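Local coordinates for protein racemase (Pseudovibrio sp. JE062, PDB 3MKC) that is a racemase-family member of the enolase superfamily, pairing a mandelate racemase-type N-terminal domain with a C-terminal domain of TIM-barrel type, at residues P125-L130 / A367-P372; G131-D136 / Y328-G333; K135-P140 / E360-G365; A323-Y328 / P336-V341. One frame throughout, in Å; residues are numbered along the deposited sequence.

Interaction 1: P125-L130 / A367-P372; sequences PAYQLL and AKPTAP
Tyr127 and Pro125 meet Lys368, Pro369 and Ala371 in a partly solvated surface contact that lays a loop of the enolase C-terminal part of the chain against the short helix 126-129. The phenol ring of Tyr127 presents its edge: Pro369 O lies near the ring plane, 3.4 Å from Tyr127 CE2, and the same ring carbon packs 3.8 Å from Pro369 CD. With CG between backbone N and carbonyl carbon (chi1 80°), the ring leans over to the loop, while Gln128 CG rests on one of its faces, toward the rim. Lys368 runs at about a right angle to the ring, its CD 3.9 Å from Tyr127 OH, and a bend at chi3 carries the ammonium group beyond the hydroxyl. Two waters complete the link in the plane of the ring. Water 1 is 2.7 Å from Tyr127 OH and donates to Pro369 O at 2.6 Å; water 2 bonds to the same hydroxyl and accepts weakly from Gln128 NE2 and Lys368 NZ. Further along, Pro125 CA makes a CA-H...O contact of 3.2 Å with Ala371 O. Behind this seam lies helix 319-331, whose His327 takes a hydrogen bond from Tyr127 N and packs on Pro369, and Leu129 and Leu130 touch helix 102-122.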
loop_
_atom_site.group_PDB
_atom_site.type_symbol
_atom_site.label_atom_id
_atom_site.label_comp_id
_atom_site.label_asym_id
_atom_site.label_seq_id
_atom_site.Cartn_x
_atom_site.Cartn_y
_atom_site.Cartn_z
ATOM N N PRO A 125 -4.826 7.874 -18.324
ATOM C CA PRO A 125 -4.147 7.246 -17.186
ATOM C C PRO A 125 -4.985 7.373 -15.923
ATOM O O PRO A 125 -5.761 8.316 -15.778
ATOM C CB PRO A 125 -2.832 8.016 -17.094
ATOM C CG PRO A 125 -3.180 9.357 -17.667
ATOM C CD PRO A 125 -4.041 9.004 -18.849
ATOM N N ALA A 126 -4.816 6.422 -15.015
ATOM C CA ALA A 126 -5.572 6.417 -13.769
ATOM C C ALA A 126 -5.458 7.705 -12.957
ATOM O O ALA A 126 -6.459 8.206 -12.453
ATOM C CB ALA A 126 -5.157 5.223 -12.918
ATOM N N TYR A 127 -4.250 8.248 -12.825
ATOM C CA TYR A 127 -4.075 9.458 -12.031
ATOM C C TYR A 127 -4.903 10.645 -12.527
ATOM O O TYR A 127 -5.219 11.554 -11.752
ATOM C CB TYR A 127 -2.582 9.820 -11.930
ATOM C CG TYR A 127 -1.998 10.524 -13.134
ATOM C CD1 TYR A 127 -2.163 11.893 -13.305
ATOM C CD2 TYR A 127 -1.290 9.818 -14.109
ATOM C CE1 TYR A 127 -1.645 12.550 -14.407
ATOM C CE2 TYR A 127 -0.764 10.468 -15.223
ATOM C CZ TYR A 127 -0.947 11.835 -15.363
ATOM O OH TYR A 127 -0.424 12.496 -16.448
ATOM N N GLN A 128 -5.282 10.644 -13.803
ATOM C CA GLN A 128 -6.088 11.744 -14.316
ATOM C C GLN A 128 -7.536 11.577 -13.873
ATOM O O GLN A 128 -8.232 12.560 -13.648
ATOM C CB GLN A 128 -5.993 11.831 -15.839
ATOM C CG GLN A 128 -4.578 12.118 -16.313
ATOM C CD GLN A 128 -4.511 12.534 -17.766
ATOM O OE1 GLN A 128 -5.282 12.059 -18.597
ATOM N NE2 GLN A 128 -3.572 13.418 -18.084
ATOM N N LEU A 129 -7.980 10.331 -13.733
ATOM C CA LEU A 129 -9.339 10.074 -13.267
ATOM C C LEU A 129 -9.409 10.480 -11.792
ATOM O O LEU A 129 -10.477 10.811 -11.283
ATOM C CB LEU A 129 -9.704 8.591 -13.411
ATOM C CG LEU A 129 -9.759 8.020 -14.833
ATOM C CD1 LEU A 129 -10.186 6.550 -14.777
ATOM C CD2 LEU A 129 -10.734 8.825 -15.680
ATOM N N LEU A 130 -8.267 10.454 -11.111
ATOM C CA LEU A 130 -8.216 10.847 -9.701
ATOM C C LEU A 130 -8.016 12.354 -9.521
ATOM O O LEU A 130 -7.879 12.830 -8.394
ATOM C CB LEU A 130 -7.109 10.090 -8.966
ATOM C CG LEU A 130 -7.406 8.628 -8.613
ATOM C CD1 LEU A 130 -6.114 7.876 -8.350
ATOM C CD2 LEU A 130 -8.325 8.577 -7.403
ATOM N N ALA A 367 8.407 9.230 -13.491
ATOM C CA ALA A 367 7.802 10.244 -14.342
ATOM C C ALA A 367 6.310 9.951 -14.391
ATOM O O ALA A 367 5.869 8.885 -13.968
ATOM C CB ALA A 367 8.391 10.170 -15.750
ATOM N N LYS A 368 5.536 10.893 -14.914
ATOM C CA LYS A 368 4.092 10.705 -15.011
ATOM C C LYS A 368 3.736 9.525 -15.904
ATOM O O LYS A 368 4.288 9.374 -16.991
ATOM C CB LYS A 368 3.432 11.974 -15.557
ATOM C CG LYS A 368 3.674 13.196 -14.681
ATOM C CD LYS A 368 2.725 14.338 -15.010
ATOM C CE LYS A 368 2.957 14.902 -16.387
ATOM N NZ LYS A 368 2.142 16.139 -16.594
ATOM N N PRO A 369 2.823 8.652 -15.447
ATOM C CA PRO A 369 2.441 7.504 -16.273
ATOM C C PRO A 369 1.858 8.000 -17.594
ATOM O O PRO A 369 1.190 9.029 -17.629
ATOM C CB PRO A 369 1.407 6.794 -15.406
ATOM C CG PRO A 369 1.923 7.048 -14.021
ATOM C CD PRO A 369 2.278 8.523 -14.084
ATOM N N THR A 370 2.116 7.276 -18.678
ATOM C CA THR A 370 1.620 7.680 -19.989
ATOM C C THR A 370 0.624 6.704 -20.607
ATOM O O THR A 370 0.090 6.960 -21.690
ATOM C CB THR A 370 2.780 7.857 -20.979
ATOM O OG1 THR A 370 3.563 6.659 -21.004
ATOM C CG2 THR A 370 3.664 9.030 -20.566
ATOM N N ALA A 371 0.374 5.588 -19.931
ATOM C CA ALA A 371 -0.557 4.598 -20.451
ATOM C C ALA A 371 -1.937 4.735 -19.819
ATOM O O ALA A 371 -2.074 5.279 -18.720
ATOM C CB ALA A 371 -0.015 3.192 -20.208
ATOM N N PRO A 372 -2.978 4.259 -20.518
ATOM C CA PRO A 372 -4.349 4.330 -20.006
ATOM C C PRO A 372 -4.458 3.471 -18.749
ATOM O O PRO A 372 -3.688 2.528 -18.573
ATOM C CB PRO A 372 -5.177 3.759 -21.152
ATOM C CG PRO A 372 -4.380 4.145 -22.367
ATOM C CD PRO A 372 -2.971 3.823 -21.929
HETATM O O HOH W 1 0.452 11.248 -18.698
HETATM O O HOH W 2 -1.007 15.152 -16.850
#

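Interaction 2: G131-D136 / Y328-G333; sequences GGTNKD and YQFAVG
Lys135 and Thr133 grip the C-terminal end of helix 319-331, a helix of the barrel domain, from an ST turn in the loop that leads into strand 137-143. Lys135 NZ donates to two backbone carbonyls, Gln329 O and Gly333 O, each at 2.8 Å. The first bond is nearly collinear with the C=O (178° at the oxygen), whereas at Gly333 O the donor sits well above the carbonyl plane. An extended chain beyond CG delivers the ammonium group over the last helical turn. Gln329 O belongs to that turn and Gly333 O lies just past the helix end; a cation here would be expected to suit the negative end of the helix dipole. Thr133 OG1 gives a third bond, 2.7 Å to Phe330 O, again from above the carbonyl plane. The same hydroxyl oxygen accepts from Lys135 N at 2.9 Å, closing the ST turn, so the hydroxyl both donates and accepts, and ties the backbone of Lys135 to a residue that itself holds the helix. Phe330 turns its ring edge to the loop, CE1 3.6 Å from Lys135 O, with Thr133 OG1 also near the ring plane and Thr133 CG2 packed against Phe330 CD1. Val138 and Lys368 pack on Phe330 from outside. At the start of the loop Gly131, with positive phi, ends helix 126-129 in a Schellman motif. Beside it Gly132 O stands 3.4 Å from Ala331 CA, and water 3 donates both to Gly132 O, at 2.7 Å, and to Ala331 O.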
loop_
_atom_site.group_PDB
_atom_site.type_symbol
_atom_site.label_atom_id
_atom_site.label_comp_id
_atom_site.label_asym_id
_atom_site.label_seq_id
_atom_site.Cartn_x
_atom_site.Cartn_y
_atom_site.Cartn_z
ATOM N N GLY A 131 -7.989 13.105 -10.622
ATOM C CA GLY A 131 -7.846 14.550 -10.509
ATOM C C GLY A 131 -6.675 15.211 -11.214
ATOM O O GLY A 131 -6.599 16.437 -11.273
ATOM N N GLY A 132 -5.760 14.412 -11.752
ATOM C CA GLY A 132 -4.614 14.992 -12.424
ATOM C C GLY A 132 -3.519 15.332 -11.430
ATOM O O GLY A 132 -3.641 15.055 -10.235
ATOM N N THR A 133 -2.442 15.939 -11.908
ATOM C CA THR A 133 -1.345 16.281 -11.019
ATOM C C THR A 133 -0.621 17.530 -11.466
ATOM O O THR A 133 -0.726 17.937 -12.620
ATOM C CB THR A 133 -0.304 15.137 -10.957
ATOM O OG1 THR A 133 0.733 15.471 -10.028
ATOM C CG2 THR A 133 0.328 14.922 -12.326
ATOM N N ASN A 134 0.112 18.134 -10.535
ATOM C CA ASN A 134 0.917 19.306 -10.842
ATOM C C ASN A 134 2.378 18.949 -10.587
ATOM O O ASN A 134 3.262 19.786 -10.727
ATOM C CB ASN A 134 0.518 20.501 -9.972
ATOM C CG ASN A 134 -0.861 21.028 -10.313
ATOM O OD1 ASN A 134 -1.228 21.127 -11.484
ATOM N ND2 ASN A 134 -1.628 21.379 -9.291
ATOM N N LYS A 135 2.619 17.704 -10.193
ATOM C CA LYS A 135 3.974 17.229 -9.927
ATOM C C LYS A 135 4.549 16.705 -11.239
ATOM O O LYS A 135 3.859 16.028 -11.990
ATOM C CB LYS A 135 3.937 16.101 -8.897
ATOM C CG LYS A 135 3.227 16.473 -7.607
ATOM C CD LYS A 135 2.899 15.254 -6.747
ATOM C CE LYS A 135 2.035 15.660 -5.553
ATOM N NZ LYS A 135 1.582 14.514 -4.723
ATOM N N ASP A 136 5.799 17.015 -11.541
ATOM C CA ASP A 136 6.339 16.495 -12.784
ATOM C C ASP A 136 6.959 15.121 -12.507
ATOM O O ASP A 136 7.132 14.319 -13.423
ATOM C CB ASP A 136 7.351 17.474 -13.389
ATOM C CG ASP A 136 8.679 17.442 -12.694
ATOM O OD1 ASP A 136 8.701 17.534 -11.449
ATOM O OD2 ASP A 136 9.706 17.331 -13.400
ATOM N N TYR A 328 -1.334 6.951 -7.453
ATOM C CA TYR A 328 -1.781 7.526 -6.185
ATOM C C TYR A 328 -0.912 8.730 -5.803
ATOM O O TYR A 328 -1.418 9.825 -5.542
ATOM C CB TYR A 328 -1.697 6.477 -5.069
ATOM C CG TYR A 328 -1.805 7.090 -3.687
ATOM C CD1 TYR A 328 -3.046 7.377 -3.127
ATOM C CD2 TYR A 328 -0.658 7.484 -2.989
ATOM C CE1 TYR A 328 -3.146 8.052 -1.908
ATOM C CE2 TYR A 328 -0.747 8.159 -1.775
ATOM C CZ TYR A 328 -1.995 8.444 -1.242
ATOM O OH TYR A 328 -2.099 9.152 -0.065
ATOM N N GLN A 329 0.403 8.534 -5.787
ATOM C CA GLN A 329 1.296 9.618 -5.390
ATOM C C GLN A 329 1.193 10.845 -6.283
ATOM O O GLN A 329 1.345 11.968 -5.815
ATOM C CB GLN A 329 2.751 9.141 -5.334
ATOM C CG GLN A 329 3.688 10.161 -4.685
ATOM C CD GLN A 329 3.470 10.293 -3.181
ATOM O OE1 GLN A 329 2.476 9.812 -2.637
ATOM N NE2 GLN A 329 4.401 10.961 -2.505
ATOM N N PHE A 330 0.932 10.644 -7.568
ATOM C CA PHE A 330 0.811 11.782 -8.470
ATOM C C PHE A 330 -0.446 12.620 -8.252
ATOM O O PHE A 330 -0.376 13.848 -8.167
ATOM C CB PHE A 330 0.843 11.312 -9.927
ATOM C CG PHE A 330 2.221 11.293 -10.521
ATOM C CD1 PHE A 330 2.869 12.487 -10.831
ATOM C CD2 PHE A 330 2.884 10.089 -10.742
ATOM C CE1 PHE A 330 4.167 12.483 -11.351
ATOM C CE2 PHE A 330 4.181 10.076 -11.260
ATOM C CZ PHE A 330 4.822 11.281 -11.563
ATOM N N ALA A 331 -1.592 11.958 -8.138
ATOM C CA ALA A 331 -2.853 12.680 -8.003
ATOM C C ALA A 331 -3.400 12.870 -6.594
ATOM O O ALA A 331 -4.115 13.837 -6.337
ATOM C CB ALA A 331 -3.909 11.998 -8.851
ATOM N N VAL A 332 -3.067 11.952 -5.698
ATOM C CA VAL A 332 -3.596 11.978 -4.334
ATOM C C VAL A 332 -2.587 12.245 -3.227
ATOM O O VAL A 332 -2.886 12.972 -2.276
ATOM C CB VAL A 332 -4.293 10.637 -4.019
ATOM C CG1 VAL A 332 -5.054 10.730 -2.703
ATOM C CG2 VAL A 332 -5.224 10.259 -5.169
ATOM N N GLY A 333 -1.404 11.645 -3.344
ATOM C CA GLY A 333 -0.364 11.798 -2.337
ATOM C C GLY A 333 -0.166 13.189 -1.771
ATOM O O GLY A 333 -0.166 14.179 -2.505
HETATM O O HOH W 3 -4.747 16.022 -7.938
#

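Interaction 3: K135-P140 / E360-G365; sequences KDKVHP and ELVDGG
Kinks at chi2 (-125°, nearly eclipsed) and chi3 (-53°) fold the chain of Lys137 across to Val362 and Gly365, bringing its ammonium group to the backbone of a tight hairpin. The hairpin is a type I' beta turn from Val362 to Gly365, closed by backbone bonds in both directions between those two residues, with Asp363 and Gly364 both at positive phi. Lys137 NZ donates to Val362 O at 2.9 Å, tilted 30° from the carbonyl plane, and more weakly to Gly365 O. Val362 O thus has two donors, Lys137 NZ and Gly365 N, which arrive from opposite faces of its plane. Closer to the strand, Gly365 has no side chain, and its CA can come within 3.2 Å of Val138 O. His139 CD2 lies 3.4 Å from Gly364 O, the ring meeting that oxygen obliquely. Pro140 CD and Leu361 CD1 make the apolar end of the contact at 4.1 Å, the two side chains passing in opposite directions. Water 4 donates to both Pro140 O and Gly364 O, bridging the backbones there. The hairpin leads directly into strand 366-367, which pairs antiparallel with strand 137-143 through backbone bonds of Val138 with Phe366. One charged group is therefore held chiefly by neutral carbonyls of the turn; Asp363 OD2, 5.5 Å from Lys137 NZ and in a long, weak ion pair with Arg174, is not in contact, though its charge may favour the ammonium group through space.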
loop_
_atom_site.group_PDB
_atom_site.type_symbol
_atom_site.label_atom_id
_atom_site.label_comp_id
_atom_site.label_asym_id
_atom_site.label_seq_id
_atom_site.Cartn_x
_atom_site.Cartn_y
_atom_site.Cartn_z
ATOM N N LYS A 135 2.619 17.704 -10.193
ATOM C CA LYS A 135 3.974 17.229 -9.927
ATOM C C LYS A 135 4.549 16.705 -11.239
ATOM O O LYS A 135 3.859 16.028 -11.990
ATOM C CB LYS A 135 3.937 16.101 -8.897
ATOM C CG LYS A 135 3.227 16.473 -7.607
ATOM C CD LYS A 135 2.899 15.254 -6.747
ATOM C CE LYS A 135 2.035 15.660 -5.553
ATOM N NZ LYS A 135 1.582 14.514 -4.723
ATOM N N ASP A 136 5.799 17.015 -11.541
ATOM C CA ASP A 136 6.339 16.495 -12.784
ATOM C C ASP A 136 6.959 15.121 -12.507
ATOM O O ASP A 136 7.132 14.319 -13.423
ATOM C CB ASP A 136 7.351 17.474 -13.389
ATOM C CG ASP A 136 8.679 17.442 -12.694
ATOM O OD1 ASP A 136 8.701 17.534 -11.449
ATOM O OD2 ASP A 136 9.706 17.331 -13.400
ATOM N N LYS A 137 7.255 14.843 -11.237
ATOM C CA LYS A 137 7.832 13.556 -10.831
ATOM C C LYS A 137 7.540 13.219 -9.368
ATOM O O LYS A 137 7.314 14.111 -8.552
ATOM C CB LYS A 137 9.349 13.559 -11.022
ATOM C CG LYS A 137 9.815 13.781 -12.457
ATOM C CD LYS A 137 10.746 12.666 -12.921
ATOM C CE LYS A 137 11.902 12.456 -11.948
ATOM N NZ LYS A 137 12.788 11.332 -12.359
ATOM N N VAL A 138 7.546 11.933 -9.036
ATOM C CA VAL A 138 7.323 11.514 -7.656
ATOM C C VAL A 138 8.512 10.676 -7.192
ATOM O O VAL A 138 9.192 10.053 -8.007
ATOM C CB VAL A 138 6.018 10.696 -7.502
ATOM C CG1 VAL A 138 4.831 11.529 -7.968
ATOM C CG2 VAL A 138 6.110 9.395 -8.286
ATOM N N HIS A 139 8.767 10.671 -5.885
ATOM C CA HIS A 139 9.886 9.923 -5.323
ATOM C C HIS A 139 9.438 8.972 -4.235
ATOM O O HIS A 139 8.885 9.389 -3.216
ATOM C CB HIS A 139 10.930 10.885 -4.749
ATOM C CG HIS A 139 11.452 11.866 -5.747
ATOM N ND1 HIS A 139 10.728 12.967 -6.154
ATOM C CD2 HIS A 139 12.601 11.884 -6.461
ATOM C CE1 HIS A 139 11.410 13.620 -7.078
ATOM N NE2 HIS A 139 12.549 12.983 -7.284
ATOM N N PRO A 140 9.676 7.671 -4.430
ATOM C CA PRO A 140 9.261 6.715 -3.409
ATOM C C PRO A 140 10.380 6.457 -2.419
ATOM O O PRO A 140 11.525 6.846 -2.652
ATOM C CB PRO A 140 8.986 5.473 -4.223
ATOM C CG PRO A 140 10.168 5.501 -5.183
ATOM C CD PRO A 140 10.220 6.972 -5.612
ATOM N N GLU A 360 10.130 2.682 -14.862
ATOM C CA GLU A 360 11.552 2.959 -14.729
ATOM C C GLU A 360 11.840 4.032 -13.687
ATOM O O GLU A 360 11.344 5.157 -13.773
ATOM C CB GLU A 360 12.145 3.369 -16.084
ATOM C CG GLU A 360 12.198 2.229 -17.104
ATOM C CD GLU A 360 12.969 2.592 -18.370
ATOM O OE1 GLU A 360 12.337 2.981 -19.384
ATOM O OE2 GLU A 360 14.215 2.491 -18.340
ATOM N N LEU A 361 12.640 3.668 -12.693
ATOM C CA LEU A 361 13.011 4.595 -11.633
ATOM C C LEU A 361 14.221 5.375 -12.135
ATOM O O LEU A 361 15.294 4.805 -12.343
ATOM C CB LEU A 361 13.368 3.823 -10.364
ATOM C CG LEU A 361 13.565 4.658 -9.100
ATOM C CD1 LEU A 361 12.243 5.307 -8.710
ATOM C CD2 LEU A 361 14.078 3.777 -7.974
ATOM N N VAL A 362 14.039 6.673 -12.347
ATOM C CA VAL A 362 15.111 7.527 -12.848
ATOM C C VAL A 362 15.536 8.567 -11.819
ATOM O O VAL A 362 14.727 9.389 -11.387
ATOM C CB VAL A 362 14.675 8.262 -14.138
ATOM C CG1 VAL A 362 15.791 9.168 -14.621
ATOM C CG2 VAL A 362 14.302 7.248 -15.219
ATOM N N ASP A 363 16.810 8.531 -11.438
ATOM C CA ASP A 363 17.345 9.469 -10.458
ATOM C C ASP A 363 16.503 9.395 -9.185
ATOM O O ASP A 363 16.229 10.409 -8.542
ATOM C CB ASP A 363 17.330 10.889 -11.041
ATOM C CG ASP A 363 17.964 11.916 -10.116
ATOM O OD1 ASP A 363 19.018 11.617 -9.517
ATOM O OD2 ASP A 363 17.412 13.033 -10.000
ATOM N N GLY A 364 16.093 8.176 -8.837
ATOM C CA GLY A 364 15.291 7.958 -7.646
ATOM C C GLY A 364 13.854 8.439 -7.740
ATOM O O GLY A 364 13.185 8.587 -6.718
ATOM N N GLY A 365 13.366 8.673 -8.954
ATOM C CA GLY A 365 12.003 9.150 -9.107
ATOM C C GLY A 365 11.285 8.624 -10.333
ATOM O O GLY A 365 11.916 8.165 -11.289
HETATM O O HOH W 4 13.822 7.721 -4.077
#

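Interaction 4: A323-Y328 / P336-V341; sequences AAAIHY and PYFEYV
The ring of Phe338 is the main bump, lodging in a shallow hollow on helix 319-331 made by the small side chain of Ala325 and the neighbouring backbone. Phe338 CE1 sits 3.9 Å from Ala325 CB and 3.7 Å from Ala325 O, meeting the carbonyl obliquely. Its chi1 of 67° swings the ring from the chain toward the helix, and its far corner, CZ, comes 4.2 Å from Ile326 CG1. Ile326 is the answering bump from the helix: its extended ethyl arm ends at Tyr340, with CD1 4.0 Å from Tyr340 CE1, the two side chains crossing at a slant. The methyl of Ala325 also approaches Glu339 O, the backbone oxygen between the two aromatic residues. Val138 and Pro140 of strand 137-143 and Gln329 of the helix pack around Phe338, while the ring of Tyr340 meets that of Phe366. Strand 339-340 runs parallel to strand 137-143, consistent with the closure of a TIM-like barrel where its last strand meets its first; helix 319-331 packs on the outside of that seam. Glu339 points the other way, its carboxylate bonded to Thr143 OG1 and Asn315 N. Between helix and strand, then, the contact is almost wholly apolar, with side-chain fit and van der Waals packing doing the work, and the phenol end of Tyr340 has its polar partner elsewhere, in Glu358.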
loop_
_atom_site.group_PDB
_atom_site.type_symbol
_atom_site.label_atom_id
_atom_site.label_comp_id
_atom_site.label_asym_id
_atom_site.label_seq_id
_atom_site.Cartn_x
_atom_site.Cartn_y
_atom_site.Cartn_z
ATOM N N ALA A 323 1.858 -0.141 -9.360
ATOM C CA ALA A 323 1.379 0.760 -10.396
ATOM C C ALA A 323 0.364 1.734 -9.800
ATOM O O ALA A 323 0.417 2.944 -10.055
ATOM C CB ALA A 323 0.736 -0.034 -11.530
ATOM N N ALA A 324 -0.562 1.203 -9.009
ATOM C CA ALA A 324 -1.578 2.037 -8.384
ATOM C C ALA A 324 -0.905 3.068 -7.486
ATOM O O ALA A 324 -1.340 4.219 -7.425
ATOM C CB ALA A 324 -2.548 1.180 -7.562
ATOM N N ALA A 325 0.164 2.650 -6.815
ATOM C CA ALA A 325 0.906 3.518 -5.899
ATOM C C ALA A 325 1.495 4.740 -6.603
ATOM O O ALA A 325 1.501 5.841 -6.056
ATOM C CB ALA A 325 2.020 2.724 -5.201
ATOM N N ILE A 326 2.002 4.550 -7.816
ATOM C CA ILE A 326 2.562 5.682 -8.543
ATOM C C ILE A 326 1.441 6.641 -8.942
ATOM O O ILE A 326 1.582 7.860 -8.840
ATOM C CB ILE A 326 3.318 5.215 -9.810
ATOM C CG1 ILE A 326 4.582 4.460 -9.397
ATOM C CG2 ILE A 326 3.677 6.419 -10.681
ATOM C CD1 ILE A 326 5.341 3.838 -10.560
ATOM N N HIS A 327 0.320 6.092 -9.397
ATOM C CA HIS A 327 -0.795 6.933 -9.802
ATOM C C HIS A 327 -1.328 7.655 -8.579
ATOM O O HIS A 327 -1.716 8.821 -8.654
ATOM C CB HIS A 327 -1.881 6.086 -10.464
ATOM C CG HIS A 327 -1.547 5.680 -11.864
ATOM N ND1 HIS A 327 -2.009 6.366 -12.966
ATOM C CD2 HIS A 327 -0.777 4.673 -12.343
ATOM C CE1 HIS A 327 -1.540 5.799 -14.063
ATOM N NE2 HIS A 327 -0.789 4.769 -13.712
ATOM N N TYR A 328 -1.334 6.951 -7.453
ATOM C CA TYR A 328 -1.781 7.526 -6.185
ATOM C C TYR A 328 -0.912 8.730 -5.803
ATOM O O TYR A 328 -1.418 9.825 -5.542
ATOM C CB TYR A 328 -1.697 6.477 -5.069
ATOM C CG TYR A 328 -1.805 7.090 -3.687
ATOM C CD1 TYR A 328 -3.046 7.377 -3.127
ATOM C CD2 TYR A 328 -0.658 7.484 -2.989
ATOM C CE1 TYR A 328 -3.146 8.052 -1.908
ATOM C CE2 TYR A 328 -0.747 8.159 -1.775
ATOM C CZ TYR A 328 -1.995 8.444 -1.242
ATOM O OH TYR A 328 -2.099 9.152 -0.065
ATOM N N PRO A 336 6.077 13.697 0.885
ATOM C CA PRO A 336 7.274 13.698 0.031
ATOM C C PRO A 336 7.597 12.346 -0.592
ATOM O O PRO A 336 8.212 12.278 -1.658
ATOM C CB PRO A 336 8.393 14.134 0.983
ATOM C CG PRO A 336 7.681 14.855 2.083
ATOM C CD PRO A 336 6.432 14.043 2.271
ATOM N N TYR A 337 7.207 11.273 0.085
ATOM C CA TYR A 337 7.481 9.926 -0.397
ATOM C C TYR A 337 6.253 9.033 -0.249
ATOM O O TYR A 337 5.234 9.445 0.311
ATOM C CB TYR A 337 8.622 9.298 0.408
ATOM C CG TYR A 337 9.833 10.188 0.591
ATOM C CD1 TYR A 337 10.641 10.529 -0.491
ATOM C CD2 TYR A 337 10.181 10.671 1.856
ATOM C CE1 TYR A 337 11.767 11.325 -0.322
ATOM C CE2 TYR A 337 11.308 11.470 2.037
ATOM C CZ TYR A 337 12.096 11.791 0.942
ATOM O OH TYR A 337 13.215 12.573 1.105
ATOM N N PHE A 338 6.375 7.812 -0.768
ATOM C CA PHE A 338 5.336 6.790 -0.688
ATOM C C PHE A 338 6.070 5.450 -0.755
ATOM O O PHE A 338 7.148 5.368 -1.355
ATOM C CB PHE A 338 4.322 6.943 -1.828
ATOM C CG PHE A 338 4.877 6.669 -3.197
ATOM C CD1 PHE A 338 4.502 5.525 -3.892
ATOM C CD2 PHE A 338 5.761 7.557 -3.794
ATOM C CE1 PHE A 338 4.997 5.268 -5.168
ATOM C CE2 PHE A 338 6.266 7.310 -5.075
ATOM C CZ PHE A 338 5.882 6.163 -5.759
ATOM N N GLU A 339 5.522 4.411 -0.129
ATOM C CA GLU A 339 6.213 3.126 -0.128
ATOM C C GLU A 339 6.191 2.426 -1.469
ATOM O O GLU A 339 5.150 2.325 -2.120
ATOM C CB GLU A 339 5.656 2.178 0.939
ATOM C CG GLU A 339 6.347 0.812 0.935
ATOM C CD GLU A 339 5.993 -0.052 2.132
ATOM O OE1 GLU A 339 4.813 -0.062 2.536
ATOM O OE2 GLU A 339 6.895 -0.737 2.661
ATOM N N TYR A 340 7.359 1.935 -1.864
ATOM C CA TYR A 340 7.503 1.234 -3.122
ATOM C C TYR A 340 8.533 0.123 -2.955
ATOM O O TYR A 340 9.543 0.295 -2.277
ATOM C CB TYR A 340 7.975 2.202 -4.200
ATOM C CG TYR A 340 7.792 1.693 -5.609
ATOM C CD1 TYR A 340 6.591 1.882 -6.288
ATOM C CD2 TYR A 340 8.827 1.032 -6.269
ATOM C CE1 TYR A 340 6.423 1.429 -7.595
ATOM C CE2 TYR A 340 8.672 0.573 -7.575
ATOM C CZ TYR A 340 7.470 0.776 -8.230
ATOM O OH TYR A 340 7.313 0.325 -9.512
ATOM N N VAL A 341 8.257 -1.026 -3.554
ATOM C CA VAL A 341 9.180 -2.145 -3.502
ATOM C C VAL A 341 9.710 -2.251 -4.925
ATOM O O VAL A 341 8.947 -2.426 -5.875
ATOM C CB VAL A 341 8.468 -3.453 -3.076
ATOM C CG1 VAL A 341 7.340 -3.779 -4.039
ATOM C CG2 VAL A 341 9.475 -4.598 -3.014
#

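In the fold
The four contacts gather round helix 319-331, which supplies one side of interactions 2 and 4, offers His327 and Ile326 to interaction 1, and packs Gln329 and Phe330 on Val138 of interaction 3. Centres lie from 9 Å (1 and 2) to 14 Å (1 and 3) apart. Along the chain, interaction 1 encloses the rest, interaction 4 is nested within 3, 2 and 4 cross, and interactions 2 and 3 share Lys135 and Asp136. Interactions 3 and 4 reach neighbouring parallel strands, 137-143 and 339-340, of one sheet. Together they tie helix 126-129 and strand 137-143, probably the barrel's first, to helix 319-331, strand 339-340 and the loops around 366-367; interaction 1 also joins both family regions.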